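PDB 1ZKI: thioesterase domain-containing protein from Pseudomonas aeruginosa, which probably hydrolyses acyl-CoA thioesters, as a member of the hotdog-fold thioesterases. Local coordinates for residues 18-23 with 40-45; 52-57 with 92-97; 56-61 with 112-117. One frame throughout, in Å; residues are numbered along the deposited sequence. Where two conformers were deposited one is given.

Contact 1. Residues 18-23 with 40-45; sequences ELVGLD and AHLRNR
Val20 and Leu42 supply the apolar part of this contact. The end of Leu42 packs against the last turn of helix 15-20: its CD2 lies 3.7 Å from Val20 O and 4.1 Å from Val20 CG1, and the two side chains cross at about a right angle. Although the CB of Val20 points away from 40-45, CG1, anti to the backbone N (chi1 175°), still meets the leucine methyl. Both residues also rest on Leu36 of strand 31-37, and Leu42 reaches Ala53 as well, so branched aliphatic side chains suit the place: they bridge the short helix, the strand and the start of helix 51-70.

The helix stops here in a Schellman motif, in which Leu22 N and Gly21 N bond back to carbonyls of the last helical turn, the latter to Glu18 O. Gly21 is the C-prime residue, and its positive phi (99°) is a backbone shape that glycine, with no side chain, adopts without strain. After Gly21 and Leu22 the chain enters strand 23-27 of the hotdog sheet, while the 3-10 turn 40-42 belongs to the loop that leads from strand 31-37 to the long helix.

Polar contact is indirect. His41 NE2 stands 3.9 Å from Leu19 O, and one water joins them, lying 3.0 Å from His41 NE2 and donating to Leu19 O at 2.8 Å. With chi1 at 47°, His41 CG sits between its backbone N and carbonyl carbon, a choice that swings the imidazole toward the helix end. An exposed histidine fits this solvent-facing position, where its ring nitrogen can share a solvent molecule with a late helical carbonyl.

Contact 2. Residues 52-57 with 92-97; sequences GALFSL and GEVRCV
Leu57 plugs into the inner face of strand 93-97, where Val94 and Cys96, two residues apart and so on the same side of the strand, receive it. Leucine suits the helix position because its forked end can serve both neighbours at once. With CG anti to the backbone N (chi1 166°), the branch point comes 3.6 Å from Cys96 CB, and CD1 also packs on that carbon at 3.8 Å. The other methyl, CD2, turns to Val94 and lies 3.6 Å from its CG2.

Val94 CG1 stands beside the backbone N (chi1 -64°), which leaves CG2, the methyl that meets Leu57, between N and the carbonyl carbon. CG2 has a second, looser neighbour one helical turn before Leu57, in Leu54 CD2 at 4.3 Å. Cys96 is the small partner: its CB takes the leucine, while SG is directed toward Thr61 further along the helix.

Alternation along the strand puts Glu93 and Arg95 on the other face. There Arg95 grips one oxygen, Glu93 OE2, side-on with two nitrogens, NE being 2.8 Å from OE2.

The axes of 52-57 and 93-97 cross at -40° and pass 9.7 Å apart, as the hotdog's sausage lies against its bun. Leu57 also touches Val34 of strand 31-37 and Val114 of strand 107-116, which flank strand 93-103 in the sheet.

Contact 3. Residues 56-61 with 112-117; sequences SLMDVT and AEVRQG
This is a wholly apolar helix-on-sheet contact near the centre of the chain, where helix 51-70 runs across strand 107-116 with the axes of 56-61 and 112-116 at 134° and 8.9 Å apart. Met58, deposited as selenomethionine, lies against the strand's inner side. Extended through chi1 and chi2, it brings CG to 3.7 Å from Ala112 CB; the bend at chi3 (-67°) then swings CE obliquely toward Val114, to within 3.8 Å of Val114 CG2. A flexible, unbranched chain is well fitted to this double task. Alanine in turn keeps the wall shallow where the helix backbone comes nearest, its CA 6.6 Å from that of Met58.

Such a long helix held in the curve of an antiparallel sheet is the defining feature of the hotdog fold. Val114 meets it with both methyls: CG1 approaches Leu57 CD2 tip to tip at 4.0 Å, and CG2 is shared between that leucine and the Met58 methyl.

Beside this core, Thr61 tucks its hydroxyl back into the helix, OG1 donating to Leu57 O at 2.8 Å from above the carbonyl plane. This bond satisfies the buried hydroxyl; Leu57 O also keeps its helical bond from Thr61 N. On the strand's other face Arg115 NE, with its partner in the guanidinium plane, meets Glu113 OE1 at 2.9 Å in a salt bridge, and strand 119-130 adds Leu120 beside both charged chains.

Contacts 2 and 3 belong to the core: both press helix 51-70 onto the same sheet, on the adjacent strands 93-103 and 107-116, and they share Leu57. Their centres are about 4 Å apart, and the backbone bond from Arg115 N to Arg95 O helps to join the two strands. Contact 1, its centre about 14 Å from that of the chain, is partly exposed and links a helix end to a loop. Its chemistry follows its place: a few methyls and a bridging water, against close hydrocarbon packing inside. Leu22 of contact 1 nevertheless reaches Leu57 and Val60, tying that edge to the central helix.

Contact 1. Residues 18-23 with 40-45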
# COMPACT_ATOMS: atom_id res chain seq x y z
N GLU A 18 -3.96 -24.22 5.03
CA GLU A 18 -4.93 -25.29 4.72
C GLU A 18 -6.25 -25.16 5.48
O GLU A 18 -7.33 -25.39 4.91
CB GLU A 18 -4.29 -26.64 5.02
CG GLU A 18 -3.15 -26.90 4.10
CD GLU A 18 -3.63 -27.62 2.90
OE1 GLU A 18 -3.90 -26.91 1.90
OE2 GLU A 18 -3.76 -28.88 3.00
N LEU A 19 -6.15 -24.79 6.76
CA LEU A 19 -7.31 -24.60 7.63
C LEU A 19 -8.21 -23.51 7.05
O LEU A 19 -9.43 -23.69 6.93
CB LEU A 19 -6.85 -24.15 9.02
CG LEU A 19 -7.97 -23.83 10.02
CD1 LEU A 19 -8.61 -25.12 10.55
CD2 LEU A 19 -7.45 -22.90 11.16
N VAL A 20 -7.61 -22.39 6.69
CA VAL A 20 -8.40 -21.27 6.17
C VAL A 20 -8.98 -21.60 4.79
O VAL A 20 -10.06 -21.10 4.41
CB VAL A 20 -7.55 -19.99 6.17
CG1 VAL A 20 -8.29 -18.85 5.53
CG2 VAL A 20 -7.20 -19.64 7.61
N GLY A 21 -8.28 -22.45 4.04
CA GLY A 21 -8.69 -22.85 2.69
C GLY A 21 -7.98 -22.09 1.59
O GLY A 21 -8.50 -21.97 0.46
N LEU A 22 -6.78 -21.58 1.90
CA LEU A 22 -6.00 -20.82 0.93
C LEU A 22 -5.45 -21.77 -0.12
O LEU A 22 -4.97 -22.84 0.20
CB LEU A 22 -4.86 -20.04 1.61
CG LEU A 22 -5.32 -19.10 2.72
CD1 LEU A 22 -4.15 -18.46 3.48
CD2 LEU A 22 -6.31 -18.02 2.22
N ASP A 23 -5.42 -21.30 -1.35
CA ASP A 23 -5.11 -22.15 -2.46
C ASP A 23 -4.19 -21.37 -3.41
O ASP A 23 -4.67 -20.50 -4.14
CB ASP A 23 -6.45 -22.54 -3.09
CG ASP A 23 -6.31 -23.46 -4.26
OD1 ASP A 23 -5.30 -24.17 -4.37
OD2 ASP A 23 -7.27 -23.49 -5.06
N ALA A 40 -18.43 -21.60 5.40
CA ALA A 40 -19.18 -21.28 6.61
C ALA A 40 -18.23 -20.79 7.72
O ALA A 40 -18.54 -19.81 8.42
CB ALA A 40 -19.98 -22.50 7.09
N HIS A 41 -17.09 -21.46 7.88
CA HIS A 41 -16.19 -21.16 8.99
C HIS A 41 -15.36 -19.89 8.80
O HIS A 41 -14.53 -19.56 9.66
CB HIS A 41 -15.27 -22.36 9.31
CG HIS A 41 -14.63 -22.97 8.10
ND1 HIS A 41 -15.25 -23.93 7.34
CD2 HIS A 41 -13.42 -22.76 7.53
CE1 HIS A 41 -14.45 -24.29 6.34
NE2 HIS A 41 -13.33 -23.60 6.44
N LEU A 42 -15.57 -19.18 7.69
CA LEU A 42 -14.94 -17.87 7.47
C LEU A 42 -15.85 -16.70 7.85
O LEU A 42 -15.42 -15.54 7.80
CB LEU A 42 -14.45 -17.72 6.01
CG LEU A 42 -13.47 -18.78 5.48
CD1 LEU A 42 -12.99 -18.41 4.08
CD2 LEU A 42 -12.28 -18.98 6.43
N ARG A 43 -17.09 -16.99 8.24
CA ARG A 43 -18.04 -15.90 8.49
C ARG A 43 -17.78 -15.19 9.82
O ARG A 43 -17.43 -15.81 10.84
CB ARG A 43 -19.51 -16.37 8.34
CG ARG A 43 -19.79 -17.03 6.98
CD ARG A 43 -21.23 -16.84 6.47
NE ARG A 43 -21.44 -17.47 5.16
CZ ARG A 43 -21.59 -16.82 4.00
NH1 ARG A 43 -21.78 -17.49 2.87
NH2 ARG A 43 -21.55 -15.49 3.96
N ASN A 44 -17.91 -13.86 9.78
CA ASN A 44 -17.87 -13.08 11.01
C ASN A 44 -19.31 -12.95 11.55
O ASN A 44 -20.21 -13.63 11.06
CB ASN A 44 -17.17 -11.72 10.81
CG ASN A 44 -17.94 -10.78 9.89
OD1 ASN A 44 -19.08 -11.04 9.49
ND2 ASN A 44 -17.29 -9.67 9.53
N ARG A 45 -19.52 -12.11 12.56
CA ARG A 45 -20.86 -12.01 13.16
C ARG A 45 -21.88 -11.42 12.18
O ARG A 45 -23.08 -11.69 12.29
CB ARG A 45 -20.81 -11.22 14.46
CG ARG A 45 -20.09 -11.97 15.60
CD ARG A 45 -20.36 -11.35 16.98
NE ARG A 45 -21.78 -11.28 17.31
CZ ARG A 45 -22.51 -12.26 17.84
NH1 ARG A 45 -21.97 -13.45 18.12
NH2 ARG A 45 -23.79 -12.05 18.11
O HOH W 1 -11.03 -25.00 5.07

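Contact 2. Residues 52-57 with 92-97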
# COMPACT_ATOMS: atom_id res chain seq x y z
N GLY A 52 -9.99 -11.29 9.62
CA GLY A 52 -8.84 -12.13 9.90
C GLY A 52 -8.53 -13.09 8.76
O GLY A 52 -7.36 -13.38 8.48
N ALA A 53 -9.58 -13.61 8.12
CA ALA A 53 -9.38 -14.54 6.98
C ALA A 53 -8.80 -13.80 5.79
O ALA A 53 -7.88 -14.29 5.12
CB ALA A 53 -10.68 -15.22 6.63
N LEU A 54 -9.30 -12.60 5.55
CA LEU A 54 -8.74 -11.75 4.49
C LEU A 54 -7.27 -11.40 4.76
O LEU A 54 -6.44 -11.46 3.84
CB LEU A 54 -9.57 -10.49 4.33
CG LEU A 54 -10.91 -10.70 3.64
CD1 LEU A 54 -11.89 -9.51 3.82
CD2 LEU A 54 -10.74 -11.02 2.14
N PHE A 55 -6.95 -11.05 6.00
CA PHE A 55 -5.56 -10.77 6.32
C PHE A 55 -4.69 -12.02 6.15
O PHE A 55 -3.58 -11.92 5.64
CB PHE A 55 -5.43 -10.22 7.74
CG PHE A 55 -4.01 -9.97 8.13
CD1 PHE A 55 -3.45 -8.70 7.96
CD2 PHE A 55 -3.22 -11.01 8.64
CE1 PHE A 55 -2.12 -8.46 8.31
CE2 PHE A 55 -1.89 -10.79 8.99
CZ PHE A 55 -1.33 -9.51 8.83
N SER A 56 -5.18 -13.18 6.57
CA SER A 56 -4.43 -14.43 6.46
C SER A 56 -4.12 -14.71 4.99
O SER A 56 -3.00 -15.03 4.64
CB SER A 56 -5.22 -15.58 7.08
OG SER A 56 -5.39 -15.37 8.47
N LEU A 57 -5.12 -14.54 4.14
CA LEU A 57 -4.92 -14.64 2.71
C LEU A 57 -3.80 -13.70 2.25
O LEU A 57 -2.86 -14.13 1.56
CB LEU A 57 -6.22 -14.30 2.00
CG LEU A 57 -6.13 -14.04 0.50
CD1 LEU A 57 -5.68 -15.32 -0.23
CD2 LEU A 57 -7.49 -13.56 0.01
N GLY A 92 -18.85 -16.68 -2.89
CA GLY A 92 -17.95 -16.87 -4.02
C GLY A 92 -16.52 -16.95 -3.53
O GLY A 92 -16.26 -17.44 -2.42
N GLU A 93 -15.57 -16.48 -4.33
CA GLU A 93 -14.19 -16.51 -3.90
C GLU A 93 -13.49 -15.17 -4.12
O GLU A 93 -13.94 -14.35 -4.92
CB GLU A 93 -13.41 -17.61 -4.62
CG GLU A 93 -13.13 -17.32 -6.09
CD GLU A 93 -12.48 -18.50 -6.79
OE1 GLU A 93 -13.20 -19.50 -7.04
OE2 GLU A 93 -11.26 -18.41 -7.11
N VAL A 94 -12.38 -15.00 -3.42
CA VAL A 94 -11.54 -13.83 -3.63
C VAL A 94 -10.16 -14.26 -4.11
O VAL A 94 -9.72 -15.39 -3.86
CB VAL A 94 -11.43 -12.93 -2.36
CG1 VAL A 94 -12.81 -12.33 -2.00
CG2 VAL A 94 -10.84 -13.72 -1.18
N ARG A 95 -9.49 -13.34 -4.81
CA ARG A 95 -8.12 -13.54 -5.27
C ARG A 95 -7.26 -12.48 -4.65
O ARG A 95 -7.65 -11.32 -4.63
CB ARG A 95 -8.05 -13.44 -6.80
CG ARG A 95 -8.90 -14.47 -7.54
CD ARG A 95 -8.31 -15.84 -7.35
NE ARG A 95 -9.05 -16.93 -7.99
CZ ARG A 95 -8.63 -17.59 -9.05
NH1 ARG A 95 -7.48 -17.24 -9.65
NH2 ARG A 95 -9.35 -18.60 -9.52
N CYS A 96 -6.11 -12.88 -4.14
CA CYS A 96 -5.10 -11.94 -3.67
C CYS A 96 -3.90 -12.01 -4.60
O CYS A 96 -3.41 -13.10 -4.92
CB CYS A 96 -4.69 -12.27 -2.25
SG CYS A 96 -3.41 -11.12 -1.62
N VAL A 97 -3.45 -10.84 -5.06
CA VAL A 97 -2.20 -10.74 -5.81
C VAL A 97 -1.24 -9.87 -5.00
O VAL A 97 -1.60 -8.74 -4.61
CB VAL A 97 -2.41 -10.15 -7.22
CG1 VAL A 97 -1.07 -9.99 -7.94
CG2 VAL A 97 -3.38 -11.03 -8.01

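Contact 3. Residues 56-61 with 112-117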
# COMPACT_ATOMS: atom_id res chain seq x y z
N SER A 56 -5.18 -13.18 6.57
CA SER A 56 -4.43 -14.43 6.46
C SER A 56 -4.12 -14.71 4.99
O SER A 56 -3.00 -15.03 4.64
CB SER A 56 -5.22 -15.58 7.08
OG SER A 56 -5.39 -15.37 8.47
N LEU A 57 -5.12 -14.54 4.14
CA LEU A 57 -4.92 -14.64 2.71
C LEU A 57 -3.80 -13.70 2.25
O LEU A 57 -2.86 -14.13 1.56
CB LEU A 57 -6.22 -14.30 2.00
CG LEU A 57 -6.13 -14.04 0.50
CD1 LEU A 57 -5.68 -15.32 -0.23
CD2 LEU A 57 -7.49 -13.56 0.01
N MSE A 58 -3.88 -12.43 2.66
CA MSE A 58 -2.87 -11.46 2.25
C MSE A 58 -1.46 -11.84 2.73
O MSE A 58 -0.52 -11.83 1.95
CB MSE A 58 -3.24 -10.06 2.74
CG MSE A 58 -2.25 -9.02 2.25
SE MSE A 58 -2.92 -7.27 2.69
CE MSE A 58 -4.47 -7.30 1.49
N ASP A 59 -1.33 -12.19 4.01
CA ASP A 59 -0.02 -12.54 4.57
C ASP A 59 0.61 -13.73 3.81
O ASP A 59 1.80 -13.72 3.47
CB ASP A 59 -0.15 -12.83 6.07
CG ASP A 59 1.18 -13.23 6.69
OD1 ASP A 59 2.12 -12.40 6.70
OD2 ASP A 59 1.30 -14.38 7.12
N VAL A 60 -0.21 -14.74 3.54
CA VAL A 60 0.28 -15.91 2.81
C VAL A 60 0.73 -15.56 1.39
O VAL A 60 1.79 -16.00 0.95
CB VAL A 60 -0.74 -17.06 2.83
CG1 VAL A 60 -0.37 -18.16 1.83
CG2 VAL A 60 -0.85 -17.63 4.28
N THR A 61 -0.08 -14.78 0.68
CA THR A 61 0.26 -14.36 -0.68
C THR A 61 1.55 -13.53 -0.70
O THR A 61 2.40 -13.71 -1.56
CB THR A 61 -0.89 -13.55 -1.33
OG1 THR A 61 -2.13 -14.26 -1.14
CG2 THR A 61 -0.64 -13.41 -2.84
N ALA A 112 -0.17 -5.81 -1.60
CA ALA A 112 -1.12 -6.83 -2.06
C ALA A 112 -2.51 -6.24 -2.17
O ALA A 112 -2.83 -5.27 -1.49
CB ALA A 112 -1.12 -8.06 -1.14
N GLU A 113 -3.32 -6.81 -3.06
CA GLU A 113 -4.72 -6.43 -3.16
C GLU A 113 -5.55 -7.70 -3.21
O GLU A 113 -5.10 -8.74 -3.72
CB GLU A 113 -5.00 -5.56 -4.40
CG GLU A 113 -4.69 -6.22 -5.71
CD GLU A 113 -5.23 -5.44 -6.91
OE1 GLU A 113 -5.31 -6.04 -8.00
OE2 GLU A 113 -5.59 -4.25 -6.76
N VAL A 114 -6.74 -7.63 -2.62
CA VAL A 114 -7.70 -8.72 -2.67
C VAL A 114 -8.88 -8.21 -3.49
O VAL A 114 -9.36 -7.09 -3.25
CB VAL A 114 -8.18 -9.11 -1.27
CG1 VAL A 114 -9.22 -10.26 -1.35
CG2 VAL A 114 -6.98 -9.51 -0.39
N ARG A 115 -9.32 -9.03 -4.44
CA ARG A 115 -10.42 -8.65 -5.32
C ARG A 115 -11.41 -9.78 -5.48
O ARG A 115 -11.08 -10.95 -5.29
CB ARG A 115 -9.89 -8.27 -6.71
CG ARG A 115 -9.10 -6.98 -6.75
CD ARG A 115 -8.78 -6.57 -8.20
NE ARG A 115 -8.14 -5.26 -8.17
CZ ARG A 115 -8.79 -4.11 -8.21
NH1 ARG A 115 -10.11 -4.09 -8.33
NH2 ARG A 115 -8.12 -2.98 -8.13
N GLN A 116 -12.62 -9.42 -5.87
CA GLN A 116 -13.54 -10.39 -6.45
C GLN A 116 -13.96 -9.77 -7.79
O GLN A 116 -14.79 -8.85 -7.83
CB GLN A 116 -14.74 -10.63 -5.53
CG GLN A 116 -15.67 -11.72 -6.01
CD GLN A 116 -16.76 -12.00 -4.99
OE1 GLN A 116 -17.70 -11.22 -4.85
NE2 GLN A 116 -16.64 -13.12 -4.29
N GLY A 117 -13.34 -10.22 -8.88
CA GLY A 117 -13.51 -9.55 -10.17
C GLY A 117 -13.13 -8.08 -10.11
O GLY A 117 -12.02 -7.75 -9.67